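Long-range contacts in trans-4-hydroxy-L-proline dehydratase (PDB 6VXC), which catalyses the glycyl-radical dehydration of trans-4-hydroxy-L-proline to (S)-1-pyrroline-5-carboxylate in the anaerobic breakdown of hydroxyproline: residues K514-I525 with A642-R650; L600-F608 with A677-A685. One frame throughout, in Å; residues are numbered along the deposited sequence.

Interaction 1 (K514-I525 with A642-R650)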
loop_
_atom_site.group_PDB
_atom_site.type_symbol
_atom_site.label_atom_id
_atom_site.label_comp_id
_atom_site.label_asym_id
_atom_site.label_seq_id
_atom_site.Cartn_x
_atom_site.Cartn_y
_atom_site.Cartn_z
ATOM N N LYS A 514 -13.229 2.179 25.717
ATOM C CA LYS A 514 -12.299 1.061 25.633
ATOM C C LYS A 514 -13.031 -0.275 25.546
ATOM O O LYS A 514 -12.577 -1.186 24.839
ATOM C CB LYS A 514 -11.343 1.094 26.825
ATOM C CG LYS A 514 -10.314 2.228 26.731
ATOM C CD LYS A 514 -9.137 2.010 27.681
ATOM C CE LYS A 514 -9.522 2.225 29.146
ATOM N NZ LYS A 514 -8.368 2.139 30.104
ATOM N N LYS A 515 -14.188 -0.394 26.200
ATOM C CA LYS A 515 -14.974 -1.618 26.065
ATOM C C LYS A 515 -15.562 -1.751 24.666
ATOM O O LYS A 515 -15.564 -2.848 24.099
ATOM C CB LYS A 515 -16.097 -1.672 27.099
ATOM C CG LYS A 515 -15.648 -1.870 28.533
ATOM C CD LYS A 515 -16.892 -2.033 29.402
ATOM C CE LYS A 515 -16.608 -1.843 30.870
ATOM N NZ LYS A 515 -17.895 -1.936 31.617
ATOM N N GLN A 516 -16.057 -0.653 24.083
ATOM C CA GLN A 516 -16.521 -0.742 22.704
ATOM C C GLN A 516 -15.376 -1.125 21.776
ATOM O O GLN A 516 -15.546 -1.964 20.890
ATOM C CB GLN A 516 -17.157 0.571 22.264
ATOM C CG GLN A 516 -18.419 0.930 23.022
ATOM C CD GLN A 516 -19.632 0.187 22.512
ATOM O OE1 GLN A 516 -19.558 -0.580 21.549
ATOM N NE2 GLN A 516 -20.767 0.429 23.147
ATOM N N LEU A 517 -14.193 -0.545 21.996
ATOM C CA LEU A 517 -13.017 -0.875 21.198
ATOM C C LEU A 517 -12.671 -2.358 21.297
ATOM O O LEU A 517 -12.407 -3.011 20.283
ATOM C CB LEU A 517 -11.838 -0.022 21.660
ATOM C CG LEU A 517 -10.484 -0.164 20.976
ATOM C CD1 LEU A 517 -10.647 0.061 19.495
ATOM C CD2 LEU A 517 -9.520 0.856 21.576
ATOM N N HIS A 518 -12.618 -2.883 22.522
ATOM C CA HIS A 518 -12.307 -4.293 22.738
ATOM C C HIS A 518 -13.268 -5.178 21.962
ATOM O O HIS A 518 -12.855 -6.120 21.288
ATOM C CB HIS A 518 -12.360 -4.614 24.237
ATOM C CG HIS A 518 -12.181 -6.071 24.562
ATOM N ND1 HIS A 518 -10.982 -6.735 24.397
ATOM C CD2 HIS A 518 -13.047 -6.983 25.063
ATOM C CE1 HIS A 518 -11.120 -7.992 24.782
ATOM N NE2 HIS A 518 -12.361 -8.168 25.191
ATOM N N TYR A 519 -14.562 -4.869 22.029
ATOM C CA TYR A 519 -15.552 -5.670 21.317
ATOM C C TYR A 519 -15.328 -5.611 19.811
ATOM O O TYR A 519 -15.344 -6.638 19.125
ATOM C CB TYR A 519 -16.948 -5.174 21.667
ATOM C CG TYR A 519 -18.072 -5.880 20.939
ATOM C CD1 TYR A 519 -18.382 -7.207 21.220
ATOM C CD2 TYR A 519 -18.844 -5.209 20.007
ATOM C CE1 TYR A 519 -19.421 -7.847 20.578
ATOM C CE2 TYR A 519 -19.886 -5.834 19.354
ATOM C CZ TYR A 519 -20.171 -7.157 19.643
ATOM O OH TYR A 519 -21.205 -7.793 19.003
ATOM N N MET A 520 -15.112 -4.406 19.278
ATOM C CA MET A 520 -14.975 -4.273 17.830
ATOM C C MET A 520 -13.693 -4.944 17.335
ATOM O O MET A 520 -13.678 -5.553 16.256
ATOM C CB MET A 520 -15.027 -2.787 17.451
ATOM C CG MET A 520 -15.344 -2.501 15.980
ATOM S SD MET A 520 -16.847 -3.312 15.367
ATOM C CE MET A 520 -18.013 -2.737 16.584
ATOM N N ILE A 521 -12.610 -4.840 18.108
ATOM C CA ILE A 521 -11.380 -5.537 17.747
ATOM C C ILE A 521 -11.584 -7.055 17.827
ATOM O O ILE A 521 -11.144 -7.802 16.944
ATOM C CB ILE A 521 -10.205 -5.063 18.628
ATOM C CG1 ILE A 521 -9.927 -3.556 18.429
ATOM C CG2 ILE A 521 -8.944 -5.878 18.327
ATOM C CD1 ILE A 521 -9.703 -3.154 16.992
ATOM N N ASP A 522 -12.262 -7.535 18.872
ATOM C CA ASP A 522 -12.561 -8.965 18.948
ATOM C C ASP A 522 -13.316 -9.434 17.703
ATOM O O ASP A 522 -12.998 -10.484 17.136
ATOM C CB ASP A 522 -13.375 -9.277 20.205
ATOM C CG ASP A 522 -12.512 -9.529 21.434
ATOM O OD1 ASP A 522 -11.272 -9.568 21.324
ATOM O OD2 ASP A 522 -13.092 -9.702 22.530
ATOM N N ILE A 523 -14.319 -8.665 17.264
ATOM C CA ILE A 523 -15.081 -9.033 16.068
ATOM C C ILE A 523 -14.167 -9.110 14.852
ATOM O O ILE A 523 -14.242 -10.054 14.055
ATOM C CB ILE A 523 -16.227 -8.035 15.827
ATOM C CG1 ILE A 523 -17.321 -8.202 16.868
ATOM C CG2 ILE A 523 -16.793 -8.182 14.406
ATOM C CD1 ILE A 523 -18.425 -7.174 16.687
ATOM N N LYS A 524 -13.336 -8.080 14.661
ATOM C CA LYS A 524 -12.448 -8.016 13.501
ATOM C C LYS A 524 -11.446 -9.165 13.506
ATOM O O LYS A 524 -11.190 -9.784 12.473
ATOM C CB LYS A 524 -11.724 -6.668 13.478
ATOM C CG LYS A 524 -10.649 -6.515 12.401
ATOM C CD LYS A 524 -11.228 -6.607 10.997
ATOM C CE LYS A 524 -10.174 -6.247 9.949
ATOM N NZ LYS A 524 -10.574 -6.652 8.578
ATOM N N ILE A 525 -10.847 -9.438 14.661
ATOM C CA ILE A 525 -9.812 -10.460 14.761
ATOM C C ILE A 525 -10.388 -11.845 14.479
ATOM O O ILE A 525 -9.765 -12.661 13.797
ATOM C CB ILE A 525 -9.153 -10.401 16.156
ATOM C CG1 ILE A 525 -8.456 -9.053 16.403
ATOM C CG2 ILE A 525 -8.171 -11.545 16.337
ATOM C CD1 ILE A 525 -7.066 -8.956 15.867
ATOM N N ALA A 642 -4.463 2.835 24.181
ATOM C CA ALA A 642 -5.564 1.882 24.260
ATOM C C ALA A 642 -5.638 1.045 22.997
ATOM O O ALA A 642 -5.839 -0.174 23.062
ATOM C CB ALA A 642 -6.887 2.610 24.494
ATOM N N TYR A 643 -5.477 1.692 21.837
ATOM C CA TYR A 643 -5.491 0.983 20.560
ATOM C C TYR A 643 -4.321 0.017 20.451
ATOM O O TYR A 643 -4.498 -1.166 20.131
ATOM C CB TYR A 643 -5.469 2.002 19.416
ATOM C CG TYR A 643 -5.600 1.404 18.041
ATOM C CD1 TYR A 643 -6.741 0.705 17.673
ATOM C CD2 TYR A 643 -4.605 1.578 17.085
ATOM C CE1 TYR A 643 -6.885 0.180 16.401
ATOM C CE2 TYR A 643 -4.738 1.046 15.809
ATOM C CZ TYR A 643 -5.880 0.348 15.472
ATOM O OH TYR A 643 -6.047 -0.188 14.213
ATOM N N TYR A 644 -3.118 0.508 20.732
ATOM C CA TYR A 644 -1.939 -0.346 20.761
ATOM C C TYR A 644 -2.146 -1.536 21.694
ATOM O O TYR A 644 -1.863 -2.680 21.328
ATOM C CB TYR A 644 -0.731 0.469 21.214
ATOM C CG TYR A 644 0.479 -0.339 21.598
ATOM C CD1 TYR A 644 1.378 -0.765 20.633
ATOM C CD2 TYR A 644 0.732 -0.666 22.927
ATOM C CE1 TYR A 644 2.483 -1.507 20.966
ATOM C CE2 TYR A 644 1.848 -1.423 23.276
ATOM C CZ TYR A 644 2.722 -1.835 22.278
ATOM O OH TYR A 644 3.827 -2.580 22.567
ATOM N N ASN A 645 -2.652 -1.280 22.904
ATOM C CA ASN A 645 -2.800 -2.337 23.900
ATOM C C ASN A 645 -3.868 -3.347 23.510
ATOM O O ASN A 645 -3.712 -4.542 23.779
ATOM C CB ASN A 645 -3.146 -1.738 25.267
ATOM C CG ASN A 645 -1.943 -1.120 25.972
ATOM O OD1 ASN A 645 -0.822 -1.583 25.836
ATOM N ND2 ASN A 645 -2.190 -0.072 26.739
ATOM N N GLU A 646 -4.938 -2.897 22.864
ATOM C CA GLU A 646 -6.026 -3.800 22.509
ATOM C C GLU A 646 -5.637 -4.757 21.388
ATOM O O GLU A 646 -6.108 -5.904 21.365
ATOM C CB GLU A 646 -7.248 -2.983 22.112
ATOM C CG GLU A 646 -8.489 -3.797 21.881
ATOM C CD GLU A 646 -8.884 -4.566 23.110
ATOM O OE1 GLU A 646 -8.979 -3.949 24.199
ATOM O OE2 GLU A 646 -9.095 -5.785 22.978
ATOM N N VAL A 647 -4.770 -4.327 20.478
ATOM C CA VAL A 647 -4.453 -5.096 19.279
ATOM C C VAL A 647 -3.153 -5.884 19.420
ATOM O O VAL A 647 -3.093 -7.056 19.049
ATOM C CB VAL A 647 -4.416 -4.172 18.040
ATOM C CG1 VAL A 647 -3.884 -4.943 16.825
ATOM C CG2 VAL A 647 -5.788 -3.636 17.757
ATOM N N THR A 648 -2.097 -5.256 19.942
ATOM C CA THR A 648 -0.741 -5.787 19.798
ATOM C C THR A 648 -0.500 -7.060 20.619
ATOM O O THR A 648 -0.789 -7.118 21.816
ATOM C CB THR A 648 0.275 -4.721 20.213
ATOM O OG1 THR A 648 0.063 -3.524 19.455
ATOM C CG2 THR A 648 1.696 -5.218 19.991
ATOM N N GLY A 649 0.116 -8.056 19.993
ATOM C CA GLY A 649 0.455 -9.280 20.683
ATOM C C GLY A 649 -0.593 -10.364 20.589
ATOM O O GLY A 649 -0.338 -11.486 21.026
ATOM N N ARG A 650 -1.765 -10.069 20.050
ATOM C CA ARG A 650 -2.695 -11.141 19.765
ATOM C C ARG A 650 -2.063 -12.080 18.739
ATOM O O ARG A 650 -1.443 -11.613 17.785
ATOM C CB ARG A 650 -4.009 -10.601 19.211
ATOM C CG ARG A 650 -4.808 -9.739 20.146
ATOM C CD ARG A 650 -5.994 -9.220 19.387
ATOM N NE ARG A 650 -6.879 -8.423 20.224
ATOM C CZ ARG A 650 -8.109 -8.779 20.588
ATOM N NH1 ARG A 650 -8.614 -9.940 20.195
ATOM N NH2 ARG A 650 -8.833 -7.961 21.334
HETATM O O HOH W 1 -9.759 -1.347 24.656
#
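The Arg650 guanidinium carries Ile521 CG2 on one face, 3.4 Å above its plane, and takes Asp522 OD1 and Glu646 O at its edge; the His518 ring meets the Glu646 carboxylate edge-on, with Asp522 CG over one face. Asp522, Glu646 and Arg650 form a salt-bridge network between helix 514-525 and the C-terminal end of helix 642-647 with the turn that follows; His518 joins it by a hydrogen bond. The helix axes cross at -40°, 10.1 Å apart. Arg650 presents NH1 and NH2 end-on to the single atom Asp522 OD1, each at 2.9 Å. Its NE binds Glu646 O, and NH2 uses the anti lone pair of Glu646 OE2 at 2.7 Å. That oxygen also accepts from His518 ND1, from the syn side but 33° out of the carboxylate plane; the bend at chi2 (60°) turns Glu646 toward the histidine. Arg650 probably offsets the repulsion between Asp522 OD1 and Glu646 OE2, 4.7 Å apart. Beside the network, Ile521 CG2 touches Val647 CG2, and Leu517 turns CD2 to Ala642 and CD1 to the edge of the Tyr643 ring, whose hydroxyl bonds Ile570 O. One water donates to both Lys514 O and Glu646 OE1, 2.8 Å from each.

Interaction 2 (L600-F608 with A677-A685)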
loop_
_atom_site.group_PDB
_atom_site.type_symbol
_atom_site.label_atom_id
_atom_site.label_comp_id
_atom_site.label_asym_id
_atom_site.label_seq_id
_atom_site.Cartn_x
_atom_site.Cartn_y
_atom_site.Cartn_z
ATOM N N LEU A 600 -24.987 17.860 24.761
ATOM C CA LEU A 600 -24.084 17.502 23.672
ATOM C C LEU A 600 -24.725 16.484 22.743
ATOM O O LEU A 600 -24.693 16.630 21.519
ATOM C CB LEU A 600 -22.761 16.959 24.228
ATOM C CG LEU A 600 -21.823 16.372 23.163
ATOM C CD1 LEU A 600 -21.354 17.444 22.161
ATOM C CD2 LEU A 600 -20.629 15.682 23.794
ATOM N N LEU A 601 -25.354 15.460 23.313
ATOM C CA LEU A 601 -25.949 14.427 22.479
ATOM C C LEU A 601 -27.088 14.984 21.629
ATOM O O LEU A 601 -27.272 14.560 20.483
ATOM C CB LEU A 601 -26.420 13.268 23.352
ATOM C CG LEU A 601 -25.274 12.571 24.101
ATOM C CD1 LEU A 601 -25.801 11.448 24.976
ATOM C CD2 LEU A 601 -24.226 12.033 23.142
ATOM N N LYS A 602 -27.891 15.901 22.185
ATOM C CA LYS A 602 -28.905 16.568 21.373
ATOM C C LYS A 602 -28.267 17.364 20.245
ATOM O O LYS A 602 -28.749 17.343 19.110
ATOM C CB LYS A 602 -29.774 17.487 22.233
ATOM C CG LYS A 602 -30.697 16.788 23.238
ATOM C CD LYS A 602 -31.476 17.841 24.024
ATOM C CE LYS A 602 -32.321 17.227 25.132
ATOM N NZ LYS A 602 -33.234 16.172 24.634
ATOM N N ALA A 603 -27.184 18.081 20.548
ATOM C CA ALA A 603 -26.500 18.865 19.525
ATOM C C ALA A 603 -25.994 17.971 18.395
ATOM O O ALA A 603 -26.184 18.276 17.215
ATOM C CB ALA A 603 -25.353 19.650 20.160
ATOM N N LEU A 604 -25.362 16.850 18.740
ATOM C CA LEU A 604 -24.869 15.940 17.712
ATOM C C LEU A 604 -26.016 15.417 16.852
ATOM O O LEU A 604 -25.929 15.401 15.619
ATOM C CB LEU A 604 -24.094 14.785 18.360
ATOM C CG LEU A 604 -22.860 15.160 19.195
ATOM C CD1 LEU A 604 -22.182 13.929 19.787
ATOM C CD2 LEU A 604 -21.862 16.005 18.390
ATOM N N ASP A 605 -27.117 15.001 17.493
ATOM C CA ASP A 605 -28.244 14.465 16.741
ATOM C C ASP A 605 -28.827 15.496 15.782
ATOM O O ASP A 605 -29.288 15.141 14.697
ATOM C CB ASP A 605 -29.317 13.961 17.702
ATOM C CG ASP A 605 -30.433 13.227 16.990
ATOM O OD1 ASP A 605 -30.182 12.121 16.465
ATOM O OD2 ASP A 605 -31.556 13.762 16.951
ATOM N N ALA A 606 -28.772 16.770 16.140
ATOM C CA ALA A 606 -29.275 17.840 15.296
ATOM C C ALA A 606 -28.221 18.365 14.325
ATOM O O ALA A 606 -28.444 19.396 13.677
ATOM C CB ALA A 606 -29.800 18.982 16.166
ATOM N N ASN A 607 -27.073 17.696 14.220
ATOM C CA ASN A 607 -25.976 18.196 13.396
ATOM C C ASN A 607 -25.655 19.645 13.760
ATOM O O ASN A 607 -25.324 20.456 12.899
ATOM C CB ASN A 607 -26.287 18.055 11.898
ATOM C CG ASN A 607 -25.020 17.981 11.041
ATOM O OD1 ASN A 607 -23.948 17.592 11.530
ATOM N ND2 ASN A 607 -25.135 18.352 9.769
ATOM N N PHE A 608 -25.786 19.971 15.047
ATOM C CA PHE A 608 -25.549 21.280 15.648
ATOM C C PHE A 608 -26.567 22.329 15.223
ATOM O O PHE A 608 -26.445 23.491 15.615
ATOM C CB PHE A 608 -24.131 21.780 15.364
ATOM C CG PHE A 608 -23.068 20.963 16.054
ATOM C CD1 PHE A 608 -22.785 21.162 17.395
ATOM C CD2 PHE A 608 -22.372 19.984 15.369
ATOM C CE1 PHE A 608 -21.827 20.426 18.026
ATOM C CE2 PHE A 608 -21.397 19.236 16.002
ATOM C CZ PHE A 608 -21.123 19.459 17.332
ATOM N N ALA A 677 -22.377 13.621 13.207
ATOM C CA ALA A 677 -21.552 14.673 13.773
ATOM C C ALA A 677 -20.806 14.135 14.982
ATOM O O ALA A 677 -21.270 13.224 15.667
ATOM C CB ALA A 677 -22.408 15.874 14.166
ATOM N N SER A 678 -19.629 14.685 15.232
ATOM C CA SER A 678 -18.823 14.265 16.365
ATOM C C SER A 678 -18.589 15.424 17.322
ATOM O O SER A 678 -18.739 16.596 16.947
ATOM C CB SER A 678 -17.475 13.664 15.920
ATOM O OG SER A 678 -16.832 14.387 14.890
ATOM N N PRO A 679 -18.248 15.121 18.582
ATOM C CA PRO A 679 -18.159 16.170 19.616
ATOM C C PRO A 679 -17.137 17.263 19.335
ATOM O O PRO A 679 -17.210 18.322 19.964
ATOM C CB PRO A 679 -17.771 15.378 20.879
ATOM C CG PRO A 679 -18.314 14.019 20.631
ATOM C CD PRO A 679 -18.170 13.771 19.157
ATOM N N ASN A 680 -16.158 17.038 18.461
ATOM C CA ASN A 680 -15.170 18.082 18.208
ATOM C C ASN A 680 -15.708 19.204 17.333
ATOM O O ASN A 680 -15.022 20.217 17.167
ATOM C CB ASN A 680 -13.922 17.497 17.551
ATOM C CG ASN A 680 -14.208 16.941 16.176
ATOM O OD1 ASN A 680 -15.269 16.366 15.942
ATOM N ND2 ASN A 680 -13.274 17.116 15.253
ATOM N N GLY A 681 -16.914 19.060 16.788
ATOM C CA GLY A 681 -17.481 20.046 15.896
ATOM C C GLY A 681 -17.502 19.632 14.441
ATOM O O GLY A 681 -18.075 20.354 13.622
ATOM N N ARG A 682 -16.908 18.493 14.094
ATOM C CA ARG A 682 -17.025 17.967 12.736
ATOM C C ARG A 682 -18.480 17.623 12.449
ATOM O O ARG A 682 -19.178 17.070 13.302
ATOM C CB ARG A 682 -16.121 16.738 12.579
ATOM C CG ARG A 682 -16.236 16.002 11.260
ATOM C CD ARG A 682 -15.690 14.559 11.358
ATOM N NE ARG A 682 -16.541 13.684 10.567
ATOM C CZ ARG A 682 -17.714 13.216 10.981
ATOM N NH1 ARG A 682 -18.155 13.527 12.186
ATOM N NH2 ARG A 682 -18.441 12.452 10.181
ATOM N N LEU A 683 -18.968 18.013 11.277
ATOM C CA LEU A 683 -20.377 17.802 10.998
ATOM C C LEU A 683 -20.622 16.434 10.364
ATOM O O LEU A 683 -19.701 15.748 9.909
ATOM C CB LEU A 683 -20.928 18.909 10.104
ATOM C CG LEU A 683 -20.854 20.329 10.672
ATOM C CD1 LEU A 683 -21.519 21.295 9.722
ATOM C CD2 LEU A 683 -21.484 20.420 12.055
ATOM N N CYS A 684 -21.910 16.076 10.319
ATOM C CA CYS A 684 -22.367 14.780 9.836
ATOM C C CYS A 684 -21.872 14.501 8.425
ATOM O O CYS A 684 -21.948 15.356 7.536
ATOM C CB CYS A 684 -23.908 14.736 9.878
ATOM S SG CYS A 684 -24.646 13.210 9.253
ATOM N N ALA A 685 -21.377 13.280 8.222
ATOM C CA ALA A 685 -20.922 12.764 6.936
ATOM C C ALA A 685 -19.665 13.455 6.396
ATOM O O ALA A 685 -19.261 13.172 5.265
ATOM C CB ALA A 685 -22.030 12.835 5.875
HETATM O O HOH W 2 -25.412 13.631 13.118
HETATM O O HOH W 3 -23.323 17.774 7.449
#
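With CG turned away from the backbone N (chi1 -155°), Asn607 swings its amide across to Cys684, whereas Phe608, its ring on the side of its own backbone N, reaches in among Ala677, Gly681 and Leu683. Both residues follow the end of helix 597-605, which closes in a Schellman motif: Asn607, at positive phi, is the C-prime residue, Phe608 N bonds Ala603 O and Asn607 N bonds Leu604 O. This helix end packs against the loop between helices 667-673 and 703-711, Leu604 lying nearest Ala677. Asn607 OD1 accepts from Cys684 N at 2.8 Å in a nearly straight bond (165°), the donor lying 27° from the amide carbonyl plane. The same oxygen touches Ala677 CB, which also lies against Leu604 O and CD2. Ser678 O and Arg682 O meet the Phe608 ring at its edge, and Leu683 CD2 comes within 3.5 Å of Phe608 CD2 at a slant. Earlier in the helix, Leu604 CD1 packs on Pro679 CG, and Leu600 CD2 on Pro679 CB. Pro679 belongs to a type I turn from Ser678 to Gly681, braced by Ser678 OG, which donates to Asn680 OD1 and accepts from Arg682 NH1; Arg682 NE binds Lys686 O. Two waters also bridge the segments: one links Leu604 O with Ala677 N, the other accepts from Asn607 ND2 at 3.0 Å and donates to Cys684 O at 2.8 Å.

Interactions 1 and 2 do not touch: their centres are 26 Å apart and their nearest atoms about 12 Å. Their segments alternate along the chain, so the path from 514-525 to 642-650 runs through 600-608, and 677-685 follows. Helix 473-481 bridges them, touching Leu517 of the first contact and Pro679 of the second. Interaction 1 lies nearer the middle of the chain, its centre 23 Å from the chain centre against 33 Å, and the Tyr643 side chain is about 11 Å from that of Glu456, the probable proton acceptor. Interaction 2, away from the annotated sites, joins a helix end to a loop; interaction 1 joins two helices by apolar packing and a charged network that runs into the turn after the second.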